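Local coordinates for protein glycosyl hydrolase family 26 (Bacteroides ovatus, PDB 4ZXO) that hydrolyses beta-mannan as a family GH26 beta-mannanase, probably cutting internal mannosidic bonds during galactomannan breakdown by its host bacterium, at residues D33-G38 and G59-D64; G55-V60 and Y92-M97; C179-Y184 and L220-G225; L187-N192 and D226-V231. All coordinates share one frame; numbering follows the deposited sequence.

Interaction 1 of 4, residues D33-G38 and G59-D64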
# COMPACT_ATOMS: atom_id res chain seq x y z
N ASP A 33 -7.12 5.77 3.06
CA ASP A 33 -8.28 6.09 3.92
C ASP A 33 -9.34 6.90 3.14
O ASP A 33 -10.08 7.69 3.72
CB ASP A 33 -7.80 6.82 5.19
CG ASP A 33 -7.31 5.85 6.24
OD1 ASP A 33 -7.64 4.64 6.12
OD2 ASP A 33 -6.59 6.28 7.17
N ASP A 34 -9.41 6.67 1.82
CA ASP A 34 -10.16 7.57 0.96
C ASP A 34 -11.64 7.69 1.31
O ASP A 34 -12.20 8.81 1.30
CB ASP A 34 -10.06 7.07 -0.49
CG ASP A 34 -10.71 8.06 -1.46
OD1 ASP A 34 -10.19 9.20 -1.59
OD2 ASP A 34 -11.75 7.72 -2.06
N THR A 35 -12.27 6.57 1.66
CA THR A 35 -13.68 6.58 2.00
C THR A 35 -13.94 6.53 3.49
O THR A 35 -15.11 6.46 3.91
CB THR A 35 -14.38 5.40 1.32
OG1 THR A 35 -13.56 4.22 1.49
CG2 THR A 35 -14.56 5.68 -0.17
N ALA A 36 -12.88 6.62 4.29
CA ALA A 36 -13.05 6.67 5.74
C ALA A 36 -13.22 8.11 6.26
O ALA A 36 -14.01 8.36 7.17
CB ALA A 36 -11.87 6.00 6.43
N TYR A 37 -12.44 9.05 5.71
CA TYR A 37 -12.51 10.46 6.16
C TYR A 37 -11.72 11.32 5.17
O TYR A 37 -11.07 10.81 4.26
CB TYR A 37 -11.97 10.60 7.61
CG TYR A 37 -10.55 10.08 7.74
CD1 TYR A 37 -9.47 10.80 7.21
CD2 TYR A 37 -10.30 8.85 8.36
CE1 TYR A 37 -8.17 10.34 7.31
CE2 TYR A 37 -9.00 8.37 8.48
CZ TYR A 37 -7.94 9.10 7.93
OH TYR A 37 -6.65 8.60 7.96
N GLY A 38 -11.76 12.64 5.36
CA GLY A 38 -10.99 13.56 4.54
C GLY A 38 -11.01 14.91 5.21
O GLY A 38 -11.37 15.02 6.40
N GLY A 59 -9.04 4.13 -8.19
CA GLY A 59 -8.96 2.73 -8.54
C GLY A 59 -8.43 1.87 -7.39
O GLY A 59 -8.72 0.68 -7.31
N VAL A 60 -7.62 2.47 -6.52
CA VAL A 60 -7.09 1.77 -5.33
C VAL A 60 -7.45 2.55 -4.08
O VAL A 60 -7.34 3.79 -4.05
CB VAL A 60 -5.56 1.67 -5.37
CG1 VAL A 60 -5.04 0.93 -4.12
CG2 VAL A 60 -5.06 0.96 -6.65
N MET A 61 -7.84 1.83 -3.04
CA MET A 61 -7.96 2.43 -1.71
C MET A 61 -7.12 1.63 -0.77
O MET A 61 -7.05 0.40 -0.90
CB MET A 61 -9.40 2.42 -1.24
CG MET A 61 -10.24 3.41 -2.02
SD MET A 61 -11.97 3.32 -1.55
CE MET A 61 -12.69 4.36 -2.84
N SER A 62 -6.43 2.31 0.13
CA SER A 62 -5.67 1.57 1.16
C SER A 62 -6.14 1.99 2.53
O SER A 62 -6.68 3.09 2.74
CB SER A 62 -4.13 1.77 1.01
OG SER A 62 -3.77 3.13 1.07
N PHE A 63 -5.89 1.11 3.48
CA PHE A 63 -6.24 1.34 4.87
C PHE A 63 -5.17 0.69 5.71
O PHE A 63 -4.35 -0.05 5.18
CB PHE A 63 -7.64 0.77 5.22
CG PHE A 63 -8.75 1.20 4.27
CD1 PHE A 63 -9.45 2.40 4.47
CD2 PHE A 63 -9.05 0.41 3.17
CE1 PHE A 63 -10.43 2.78 3.59
CE2 PHE A 63 -10.05 0.77 2.26
CZ PHE A 63 -10.74 1.97 2.47
N ASP A 64 -5.18 0.94 7.01
CA ASP A 64 -4.10 0.40 7.88
C ASP A 64 -4.67 -0.49 8.95
O ASP A 64 -5.74 -0.21 9.50
CB ASP A 64 -3.31 1.55 8.49
CG ASP A 64 -1.88 1.12 8.88
OD1 ASP A 64 -0.98 1.28 8.03
OD2 ASP A 64 -1.68 0.53 9.97
O HOH W 1 -6.74 3.03 8.05
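Asp-33, the first residue after strand 27-32, sends its backbone N-H to Ser-62 O at 2.7 Å with an N-H...O angle of 173°, so the parallel pairing of this TIM-barrel strand with 60-64 runs one step into the loop. The apolar packing gathers round Met-61 and Thr-35. Met-61 stretches out beyond CG toward Thr-35; its CE lies 3.5 Å from Thr-35 CG2, and the two side chains cross at about a right angle. Thr-35 OG1 serves both neighbours: it sits 3.5 Å from Met-61 SD and, at the edge of the Phe-63 ring and in its plane, 3.7 Å from CZ. Asp-34 adds its OD2 near Met-61 CE, while its carboxylate is held by His-31 and Ser-48. Leu-84 and Tyr-87 of helix 81-93 back the apolar side.

The other end is more polar and watered. With CG beside the backbone N (chi1 -82°), the Asp-33 carboxylate brings OD1 within 3.3 Å of Phe-63 CD1, obliquely to the ring, the two planes 40° apart. There OD1 takes a hydrogen bond from a water at 2.7 Å, which in turn accepts from Asp-64 N, so at this end a water bridges loop and strand. OD2 accepts a very short bond from Tyr-37 OH, whose oxygen also meets Arg-302. Both Asp-33 carboxylate oxygens are thus provided for, which probably offsets the cost of burying it beside an aromatic ring.

Interaction 2 of 4, residues G55-V60 and Y92-M97; sequences GAYPGV and YARGGM
The guanidinium of Arg-94 lies over one face of the Tyr-57 ring, planes 23° apart, with CZ 3.8 Å from the ring centroid and only 9° off its normal: a cation-pi stack. The two side chains run at about a right angle. NE, 3.3 Å from Tyr-57 CD2, is the nearest atom, and NH2 reaches out over CZ toward the phenol end. Arg-94 gets there with CG in the crowded position between its backbone N and carbonyl carbon (chi1 69°) and a bend at chi3. Gln-91 OE1 holds NH1, and Gly-46 O takes up the Tyr-57 hydroxyl, so both stacked groups have their polar ends tied elsewhere.

Further along the chain, Gly-95 closes helix 81-93 in a Schellman motif, and the chain turns into strand 97-101. Met-97 N then donates to Gly-59 O at 2.7 Å, almost linearly, and Val-60 pairs with Met-97 as parallel barrel strands begin. These two side chains lie alongside, pointing the same way, with Val-60 CG1 3.8 Å from Met-97 CE; Leu-15 and Leu-19 of helix 10-19 also pack on Met-97. Three different interactions thus join the segments: a cation-pi stack at the partly exposed end, then a straight backbone bond and an apolar contact in the buried part.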
# COMPACT_ATOMS: atom_id res chain seq x y z
N GLY A 55 -14.86 13.34 -9.46
CA GLY A 55 -16.10 12.69 -9.83
C GLY A 55 -16.05 11.18 -9.87
O GLY A 55 -17.08 10.55 -10.11
N ALA A 56 -14.88 10.58 -9.66
CA ALA A 56 -14.84 9.12 -9.57
C ALA A 56 -14.05 8.68 -8.36
O ALA A 56 -13.11 9.35 -7.93
CB ALA A 56 -14.21 8.51 -10.78
N TYR A 57 -14.40 7.51 -7.86
CA TYR A 57 -13.57 6.90 -6.82
C TYR A 57 -12.18 6.48 -7.36
O TYR A 57 -12.04 6.07 -8.52
CB TYR A 57 -14.26 5.68 -6.23
CG TYR A 57 -15.47 5.96 -5.41
CD1 TYR A 57 -15.35 6.55 -4.15
CD2 TYR A 57 -16.74 5.66 -5.90
CE1 TYR A 57 -16.49 6.78 -3.36
CE2 TYR A 57 -17.87 5.91 -5.13
CZ TYR A 57 -17.74 6.44 -3.86
OH TYR A 57 -18.87 6.69 -3.14
N PRO A 58 -11.13 6.56 -6.52
CA PRO A 58 -9.80 6.09 -6.94
C PRO A 58 -9.85 4.56 -7.23
O PRO A 58 -10.60 3.81 -6.61
CB PRO A 58 -8.91 6.44 -5.76
CG PRO A 58 -9.82 6.47 -4.60
CD PRO A 58 -11.12 7.03 -5.12
N GLY A 59 -9.04 4.13 -8.19
CA GLY A 59 -8.96 2.73 -8.54
C GLY A 59 -8.43 1.87 -7.39
O GLY A 59 -8.72 0.68 -7.31
N VAL A 60 -7.62 2.47 -6.52
CA VAL A 60 -7.09 1.77 -5.33
C VAL A 60 -7.45 2.55 -4.08
O VAL A 60 -7.34 3.79 -4.05
CB VAL A 60 -5.56 1.67 -5.37
CG1 VAL A 60 -5.04 0.93 -4.12
CG2 VAL A 60 -5.06 0.96 -6.65
N TYR A 92 -14.52 -3.26 -3.36
CA TYR A 92 -14.52 -4.41 -4.24
C TYR A 92 -15.79 -4.43 -5.10
O TYR A 92 -15.74 -4.71 -6.31
CB TYR A 92 -14.46 -5.69 -3.41
CG TYR A 92 -14.42 -6.95 -4.25
CD1 TYR A 92 -13.23 -7.40 -4.79
CD2 TYR A 92 -15.58 -7.68 -4.50
CE1 TYR A 92 -13.17 -8.54 -5.54
CE2 TYR A 92 -15.55 -8.86 -5.29
CZ TYR A 92 -14.33 -9.29 -5.80
OH TYR A 92 -14.28 -10.43 -6.58
N ALA A 93 -16.91 -4.11 -4.48
CA ALA A 93 -18.20 -4.17 -5.20
C ALA A 93 -18.20 -3.21 -6.40
O ALA A 93 -18.80 -3.50 -7.45
CB ALA A 93 -19.35 -3.86 -4.23
N ARG A 94 -17.52 -2.07 -6.29
CA ARG A 94 -17.54 -1.11 -7.40
C ARG A 94 -16.42 -1.45 -8.39
O ARG A 94 -16.30 -0.81 -9.42
CB ARG A 94 -17.46 0.34 -6.87
CG ARG A 94 -16.15 0.76 -6.23
CD ARG A 94 -16.16 2.26 -5.82
NE ARG A 94 -17.11 2.55 -4.73
CZ ARG A 94 -16.80 2.63 -3.42
NH1 ARG A 94 -15.54 2.42 -2.99
NH2 ARG A 94 -17.77 2.92 -2.54
N GLY A 95 -15.62 -2.48 -8.09
CA GLY A 95 -14.57 -2.89 -9.02
C GLY A 95 -13.17 -2.37 -8.75
O GLY A 95 -12.23 -2.66 -9.52
N GLY A 96 -12.99 -1.66 -7.65
CA GLY A 96 -11.65 -1.15 -7.35
C GLY A 96 -10.80 -2.14 -6.59
O GLY A 96 -11.28 -3.22 -6.16
N MET A 97 -9.54 -1.74 -6.37
CA MET A 97 -8.56 -2.56 -5.66
C MET A 97 -8.40 -2.08 -4.21
O MET A 97 -8.67 -0.87 -3.92
CB MET A 97 -7.17 -2.47 -6.35
CG MET A 97 -6.27 -3.61 -5.95
SD MET A 97 -4.59 -3.35 -6.56
CE MET A 97 -3.85 -2.51 -5.13

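Interaction 3 of 4, residues C179-Y184 and L220-G225. With PO4 (phosphate ion), chain C.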
# COMPACT_ATOMS: atom_id res chain seq x y z
N CYS A 179 17.80 -4.35 12.76
CA CYS A 179 17.84 -5.81 12.59
C CYS A 179 18.75 -6.14 11.44
O CYS A 179 19.07 -5.26 10.64
CB CYS A 179 16.42 -6.40 12.34
SG CYS A 179 15.58 -5.74 10.83
N SER A 180 19.14 -7.40 11.34
CA SER A 180 19.95 -7.86 10.20
C SER A 180 19.07 -8.17 9.01
O SER A 180 17.83 -8.29 9.14
CB SER A 180 20.74 -9.11 10.58
OG SER A 180 19.87 -10.24 10.73
N SER A 181 19.71 -8.34 7.87
CA SER A 181 19.00 -8.72 6.65
C SER A 181 18.27 -10.06 6.83
O SER A 181 17.14 -10.21 6.38
CB SER A 181 19.98 -8.80 5.49
OG SER A 181 19.32 -9.20 4.32
N GLU A 182 18.91 -11.03 7.47
CA GLU A 182 18.30 -12.33 7.67
C GLU A 182 17.16 -12.27 8.66
O GLU A 182 16.14 -12.96 8.45
CB GLU A 182 19.35 -13.36 8.12
CG GLU A 182 20.18 -13.82 6.92
CD GLU A 182 19.34 -14.25 5.65
OE1 GLU A 182 18.40 -15.08 5.76
OE2 GLU A 182 19.64 -13.73 4.53
N GLN A 183 17.32 -11.50 9.73
CA GLN A 183 16.23 -11.31 10.67
C GLN A 183 15.00 -10.69 9.98
O GLN A 183 13.85 -11.12 10.17
CB GLN A 183 16.67 -10.43 11.83
CG GLN A 183 17.57 -11.20 12.81
CD GLN A 183 18.21 -10.28 13.85
OE1 GLN A 183 18.43 -9.08 13.62
NE2 GLN A 183 18.48 -10.85 15.01
N TYR A 184 15.25 -9.64 9.18
CA TYR A 184 14.16 -8.98 8.47
C TYR A 184 13.45 -9.97 7.51
O TYR A 184 12.20 -10.01 7.42
CB TYR A 184 14.70 -7.77 7.69
CG TYR A 184 13.61 -7.07 6.92
CD1 TYR A 184 12.73 -6.15 7.52
CD2 TYR A 184 13.43 -7.37 5.55
CE1 TYR A 184 11.68 -5.53 6.78
CE2 TYR A 184 12.40 -6.77 4.84
CZ TYR A 184 11.56 -5.84 5.46
OH TYR A 184 10.56 -5.31 4.70
N LEU A 220 17.16 -4.89 -3.32
CA LEU A 220 16.85 -6.29 -3.01
C LEU A 220 17.65 -6.89 -1.87
O LEU A 220 17.55 -8.11 -1.65
CB LEU A 220 17.07 -7.16 -4.26
CG LEU A 220 16.11 -6.80 -5.41
CD1 LEU A 220 16.43 -7.72 -6.64
CD2 LEU A 220 14.66 -6.99 -4.97
N GLU A 221 18.52 -6.12 -1.20
CA GLU A 221 19.38 -6.71 -0.16
C GLU A 221 18.56 -7.45 0.91
O GLU A 221 18.98 -8.48 1.42
CB GLU A 221 20.22 -5.61 0.51
CG GLU A 221 21.26 -6.15 1.46
CD GLU A 221 21.33 -5.51 2.84
OE1 GLU A 221 20.43 -4.78 3.34
OE2 GLU A 221 22.38 -5.73 3.43
N ARG A 222 17.39 -6.89 1.25
CA ARG A 222 16.56 -7.52 2.28
C ARG A 222 15.28 -8.17 1.72
O ARG A 222 14.24 -8.33 2.44
CB ARG A 222 16.20 -6.47 3.35
CG ARG A 222 17.42 -6.05 4.11
CD ARG A 222 17.18 -5.16 5.32
NE ARG A 222 18.49 -5.05 5.98
CZ ARG A 222 18.66 -4.91 7.29
NH1 ARG A 222 17.60 -4.81 8.11
NH2 ARG A 222 19.92 -4.88 7.79
N TYR A 223 15.33 -8.51 0.45
CA TYR A 223 14.19 -9.11 -0.24
C TYR A 223 14.02 -10.57 0.17
O TYR A 223 14.97 -11.36 0.03
CB TYR A 223 14.44 -9.01 -1.75
CG TYR A 223 13.36 -9.53 -2.64
CD1 TYR A 223 12.16 -8.87 -2.80
CD2 TYR A 223 13.59 -10.63 -3.44
CE1 TYR A 223 11.19 -9.34 -3.62
CE2 TYR A 223 12.63 -11.10 -4.34
CZ TYR A 223 11.43 -10.44 -4.42
OH TYR A 223 10.50 -10.93 -5.32
N PRO A 224 12.80 -10.93 0.64
CA PRO A 224 12.62 -12.29 1.18
C PRO A 224 12.37 -13.35 0.10
O PRO A 224 12.29 -14.53 0.42
CB PRO A 224 11.40 -12.13 2.10
CG PRO A 224 10.56 -11.03 1.37
CD PRO A 224 11.63 -10.05 0.89
N GLY A 225 12.26 -12.96 -1.16
CA GLY A 225 12.21 -13.95 -2.21
C GLY A 225 10.96 -13.93 -3.10
O GLY A 225 9.88 -13.46 -2.71
P PO4 C . 20.44 -8.28 17.73
O1 PO4 C . 21.35 -7.50 16.83
O2 PO4 C . 20.13 -9.59 17.07
O3 PO4 C . 21.21 -8.59 19.06
O4 PO4 C . 19.26 -7.39 17.97
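Arg-222 reaches across to Cys-179 just ahead of helix 181-197 of the TIM barrel, whose start is a capping box: Ser-180 OG accepts from Gln-183 N, and Gln-183 OE1 accepts from Ser-180 N. The arginine stands on a type I turn, Leu-220 to Tyr-223, and its chain is extended from CG to NE (chi2 -172°, chi3 172°), which carries the guanidinium over the helix start. End-on, NH1 and NH2 both donate to Cys-179 O, each at 3.0 Å. The oxygen lies in the guanidinium plane, but NH1 approaches from well above the carbonyl plane, and both bonds are bent, near 140° at the hydrogen. NE turns to Glu-221 OE1 in a salt bridge at 3.3 Å, so all three nitrogens have an acceptor. The peptide joining Ser-180 to Ser-181 covers one face of the group; Ser-181 N is near NH2, yet both are donors and no bond forms.

Ser-181 OG can donate to Glu-221 O, but the serine has two conformers, so this bond is doubtful. Tyr-184 turns its edge to Arg-222 O, while its hydroxyl is bonded to Trp-164 O, and His-167 stacks on its ring. With OE1 used in the cap, the Gln-183 amide still has its NE2, which donates at 2.9 Å to O2 of a phosphate ion, probably from the crystallisation liquor.

Interaction 4 of 4, residues L187-N192 and D226-V231; sequences LWRMTN and DDIIDV
Ile-228, the residue most buried by this contact, faces helix 181-197 and spreads its branches over three of its residues. CD1 reaches 3.7 Å from the aliphatic CG of Arg-189; CG1 passes 4.1 Å from Asn-192 ND2; CG2 rests 4.1 Å from CE3 of Trp-188, obliquely to the ring. Putting CG1 beside the backbone N (chi1 -70°) is what sends the long branch to Arg-189 and Asn-192 and leaves CG2 for the indole.

Trp-188 is shared with the next isoleucine. Ile-229 comes at about a right angle to it and sets CD1 over one face of the six-membered ring, 3.7 Å from the centroid and 14° off the normal, a CH-pi contact. The indole NE1 is bonded to Tyr-184 OH, and Trp-164 meets Trp-188 edge-to-face, so the ring is held on several sides. Asn-192, one turn further along the helix, adds its amide end to the contact with Ile-228.

Leu-205 of strand 203-207 touches both Trp-188 and Ile-228. No hydrogen bond crosses between 187-192 and 226-231. Helix and loop are therefore joined here chiefly by apolar packing and a CH-pi contact, which set the helix on the loop that enters barrel strand 231-235.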
# COMPACT_ATOMS: atom_id res chain seq x y z
N LEU A 187 11.06 -12.09 9.32
CA LEU A 187 9.74 -11.47 9.57
C LEU A 187 8.78 -11.79 8.45
O LEU A 187 7.64 -12.14 8.67
CB LEU A 187 9.79 -9.95 9.67
CG LEU A 187 10.30 -9.37 10.98
CD1 LEU A 187 10.38 -7.86 10.84
CD2 LEU A 187 9.42 -9.83 12.12
N TRP A 188 9.26 -11.63 7.24
CA TRP A 188 8.45 -11.93 6.08
C TRP A 188 8.09 -13.40 6.01
O TRP A 188 6.93 -13.72 5.73
CB TRP A 188 9.19 -11.54 4.83
CG TRP A 188 9.01 -10.08 4.45
CD1 TRP A 188 9.91 -9.06 4.61
CD2 TRP A 188 7.85 -9.50 3.84
NE1 TRP A 188 9.39 -7.88 4.12
CE2 TRP A 188 8.14 -8.13 3.62
CE3 TRP A 188 6.61 -10.01 3.44
CZ2 TRP A 188 7.22 -7.26 3.04
CZ3 TRP A 188 5.69 -9.13 2.83
CH2 TRP A 188 6.00 -7.78 2.63
N ARG A 189 9.04 -14.29 6.27
CA ARG A 189 8.71 -15.70 6.24
C ARG A 189 7.69 -16.09 7.31
O ARG A 189 6.75 -16.86 7.01
CB ARG A 189 9.98 -16.51 6.38
CG ARG A 189 10.83 -16.43 5.10
CD ARG A 189 11.78 -17.60 4.96
NE ARG A 189 12.61 -17.68 6.14
CZ ARG A 189 13.78 -17.04 6.32
NH1 ARG A 189 14.41 -17.22 7.47
NH2 ARG A 189 14.33 -16.28 5.34
N MET A 190 7.84 -15.56 8.52
CA MET A 190 6.81 -15.79 9.57
C MET A 190 5.45 -15.28 9.16
O MET A 190 4.44 -15.93 9.36
CB MET A 190 7.19 -15.09 10.89
CG MET A 190 8.33 -15.72 11.60
SD MET A 190 9.05 -14.60 12.84
CE MET A 190 7.66 -14.24 13.89
N THR A 191 5.42 -14.09 8.56
CA THR A 191 4.13 -13.54 8.11
C THR A 191 3.50 -14.43 7.05
O THR A 191 2.32 -14.80 7.15
CB THR A 191 4.36 -12.15 7.54
OG1 THR A 191 4.99 -11.31 8.54
CG2 THR A 191 3.03 -11.49 7.05
N ASN A 192 4.29 -14.78 6.04
CA ASN A 192 3.74 -15.63 4.97
C ASN A 192 3.32 -16.96 5.52
O ASN A 192 2.25 -17.48 5.15
CB ASN A 192 4.78 -15.78 3.88
CG ASN A 192 4.29 -16.61 2.74
OD1 ASN A 192 3.34 -16.24 2.04
ND2 ASN A 192 4.96 -17.75 2.52
N ASP A 226 11.16 -14.44 -4.31
CA ASP A 226 10.11 -14.44 -5.32
C ASP A 226 8.92 -15.29 -4.95
O ASP A 226 7.81 -15.12 -5.51
CB ASP A 226 10.67 -14.93 -6.65
CG ASP A 226 11.61 -13.94 -7.27
OD1 ASP A 226 11.54 -12.73 -6.99
OD2 ASP A 226 12.39 -14.37 -8.12
N ASP A 227 9.14 -16.25 -4.07
CA ASP A 227 8.06 -17.14 -3.63
C ASP A 227 7.17 -16.50 -2.54
O ASP A 227 6.14 -17.07 -2.13
CB ASP A 227 8.68 -18.44 -3.10
CG ASP A 227 9.62 -18.21 -1.92
OD1 ASP A 227 10.36 -17.19 -1.87
OD2 ASP A 227 9.63 -19.09 -1.03
N ILE A 228 7.58 -15.33 -2.04
CA ILE A 228 6.82 -14.63 -1.01
C ILE A 228 6.21 -13.35 -1.57
O ILE A 228 5.04 -13.06 -1.34
CB ILE A 228 7.75 -14.31 0.21
CG1 ILE A 228 8.10 -15.63 0.92
CG2 ILE A 228 7.09 -13.35 1.17
CD1 ILE A 228 9.14 -15.50 1.99
N ILE A 229 7.01 -12.57 -2.30
CA ILE A 229 6.59 -11.24 -2.74
C ILE A 229 5.89 -11.33 -4.08
O ILE A 229 6.33 -12.05 -4.98
CB ILE A 229 7.79 -10.28 -2.84
CG1 ILE A 229 8.46 -10.08 -1.44
CG2 ILE A 229 7.33 -8.91 -3.41
CD1 ILE A 229 7.47 -9.50 -0.35
N ASP A 230 4.80 -10.61 -4.22
CA ASP A 230 4.05 -10.52 -5.48
C ASP A 230 4.18 -9.17 -6.19
O ASP A 230 4.04 -9.11 -7.42
CB ASP A 230 2.56 -10.78 -5.23
CG ASP A 230 2.35 -12.11 -4.62
OD1 ASP A 230 2.69 -13.10 -5.28
OD2 ASP A 230 1.91 -12.20 -3.48
N VAL A 231 4.41 -8.09 -5.43
CA VAL A 231 4.42 -6.73 -6.02
C VAL A 231 5.65 -6.01 -5.50
O VAL A 231 5.89 -5.99 -4.28
CB VAL A 231 3.18 -5.93 -5.61
CG1 VAL A 231 3.28 -4.46 -6.14
CG2 VAL A 231 1.89 -6.67 -6.06

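The four contacts form two pairs on the TIM-barrel frame. Interactions 1 and 2 share Gly-59 and Val-60, and Met-61 N lies 3.0 Å from Met-97 O, a probable hydrogen bond that carries the sheet from one to the other; Met-61 CE also packs on Arg-94. Interactions 3 and 4 both use helix 181-197 and the loop 220-230, where Pro-224 CB sits 3.6 Å from Trp-188 CB. Between the pairs there is no touch: interactions 1 and 3 have centres about 29 Å apart, on opposite sides of the chain's centre. The potassium ion, bound by Ser-328, Ser-330 and Ile-333, lies about 10 Å from Gly-59 of interaction 2.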